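PDB 5G0A: transaminase from Bacillus megaterium, which catalyses S-selective transfer of amino groups between amines and carbonyl compounds, probably by the pyridoxal-5'-phosphate chemistry shared by class III aminotransferases. Local coordinates for residues Arg256-Thr259 and Lys260-Val264. Sequence-based numbering, arbitrary orientation.
Sequences RKMT and KELGV
The carbonyl oxygen of T259 takes two backbone N-H groups at the C-terminal end of the helix: V264 N lies 3.0 Å from T259 O on a nearly straight bond (178°), while G263 N reaches the same T259 O at a poorer angle and binds weakly. G263, with positive phi, is the C-prime residue of a Schellman motif; a second weak bond runs from its N to K260 O, and the chain turns out of the helix here.

One turn back, the R256 guanidinium lies against the K260 side chain, with K260 CE 3.7 Å above its plane and over its centre. R256 is bent at both chi2 (74°) and chi3 (-72°), which folds the group back alongside the helix, where NH2 gives a hydrogen bond to T259 OG1 at 2.9 Å, tilted out of the guanidinium plane. NH2 also forms a salt bridge with D292, and NH1 bonds to Q290 O. A leucine in place of R256 would probably deprive D292 of this charged mate and T259 OG1 of this donor.

On the exposed side, K257 NZ meets E261 OE2 at 3.2 Å in a weakly hydrogen-bonded salt bridge. M258 CG packs on L262 CD1 (3.8 Å), and both side chains touch I223 of helix 214-226. Helix 251-262 is the crossover between parallel strands 231-236 and 265-269: M258 and T259 rest on V234 of the first, R256 and T259 on W266 of the second.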
loop_
_atom_site.group_PDB
_atom_site.type_symbol
_atom_site.label_atom_id
_atom_site.label_comp_id
_atom_site.label_asym_id
_atom_site.label_seq_id
_atom_site.Cartn_x
_atom_site.Cartn_y
_atom_site.Cartn_z
ATOM N N ARG B 256 -7.450 3.250 27.648
ATOM C CA ARG B 256 -6.769 2.140 28.290
ATOM C C ARG B 256 -7.733 0.956 28.457
ATOM O O ARG B 256 -7.395 -0.184 28.152
ATOM C CB ARG B 256 -6.165 2.573 29.639
ATOM C CG ARG B 256 -5.669 1.418 30.496
ATOM C CD ARG B 256 -4.363 0.786 30.017
ATOM N NE ARG B 256 -4.516 -0.018 28.793
ATOM C CZ ARG B 256 -3.526 -0.682 28.195
ATOM N NH1 ARG B 256 -2.294 -0.681 28.687
ATOM N NH2 ARG B 256 -3.780 -1.376 27.088
ATOM N N LYS B 257 -8.929 1.265 28.955
ATOM C CA LYS B 257 -9.990 0.275 29.132
ATOM C C LYS B 257 -10.412 -0.360 27.801
ATOM O O LYS B 257 -10.477 -1.579 27.702
ATOM C CB LYS B 257 -11.187 0.929 29.841
ATOM C CG LYS B 257 -12.360 -0.010 30.094
ATOM C CD LYS B 257 -13.271 0.572 31.179
ATOM C CE LYS B 257 -14.590 -0.189 31.287
ATOM N NZ LYS B 257 -15.509 0.084 30.142
ATOM N N MET B 258 -10.659 0.463 26.787
ATOM C CA MET B 258 -11.086 -0.023 25.462
ATOM C C MET B 258 -10.032 -0.935 24.815
ATOM O O MET B 258 -10.357 -2.010 24.300
ATOM C CB MET B 258 -11.446 1.157 24.532
ATOM C CG MET B 258 -11.776 0.758 23.078
ATOM S SD MET B 258 -11.391 2.046 21.855
ATOM C CE MET B 258 -9.606 1.876 21.663
ATOM N N THR B 259 -8.760 -0.530 24.867
ATOM C CA THR B 259 -7.699 -1.390 24.342
ATOM C C THR B 259 -7.578 -2.747 25.070
ATOM O O THR B 259 -7.456 -3.792 24.442
ATOM C CB THR B 259 -6.330 -0.654 24.278
ATOM O OG1 THR B 259 -5.974 -0.140 25.576
ATOM C CG2 THR B 259 -6.387 0.493 23.273
ATOM N N LYS B 260 -7.631 -2.730 26.400
ATOM C CA LYS B 260 -7.607 -3.973 27.176
ATOM C C LYS B 260 -8.786 -4.878 26.777
ATOM O O LYS B 260 -8.602 -6.081 26.600
ATOM C CB LYS B 260 -7.718 -3.678 28.675
ATOM C CG LYS B 260 -6.463 -3.111 29.352
ATOM C CD LYS B 260 -5.334 -4.125 29.455
ATOM C CE LYS B 260 -4.222 -3.585 30.360
ATOM N NZ LYS B 260 -3.082 -4.539 30.428
ATOM N N GLU B 261 -9.973 -4.286 26.645
ATOM C CA GLU B 261 -11.183 -5.064 26.292
ATOM C C GLU B 261 -11.109 -5.659 24.881
ATOM O O GLU B 261 -11.562 -6.776 24.642
ATOM C CB GLU B 261 -12.435 -4.196 26.428
ATOM C CG GLU B 261 -12.767 -3.855 27.871
ATOM C CD GLU B 261 -13.933 -2.902 28.018
ATOM O OE1 GLU B 261 -14.396 -2.322 27.008
ATOM O OE2 GLU B 261 -14.380 -2.713 29.166
ATOM N N LEU B 262 -10.502 -4.918 23.953
ATOM C CA LEU B 262 -10.370 -5.389 22.563
ATOM C C LEU B 262 -9.154 -6.291 22.316
ATOM O O LEU B 262 -9.086 -6.959 21.286
ATOM C CB LEU B 262 -10.373 -4.213 21.575
ATOM C CG LEU B 262 -11.610 -3.293 21.565
ATOM C CD1 LEU B 262 -11.395 -2.122 20.625
ATOM C CD2 LEU B 262 -12.878 -4.063 21.206
ATOM N N GLY B 263 -8.210 -6.318 23.261
ATOM C CA GLY B 263 -7.000 -7.129 23.130
ATOM C C GLY B 263 -5.992 -6.461 22.202
ATOM O O GLY B 263 -5.309 -7.139 21.425
ATOM N N VAL B 264 -5.890 -5.140 22.329
ATOM C CA VAL B 264 -5.048 -4.293 21.452
ATOM C C VAL B 264 -4.066 -3.567 22.374
ATOM O O VAL B 264 -4.408 -3.249 23.526
ATOM C CB VAL B 264 -5.972 -3.328 20.669
ATOM C CG1 VAL B 264 -5.242 -2.143 20.050
ATOM C CG2 VAL B 264 -6.776 -4.111 19.617
#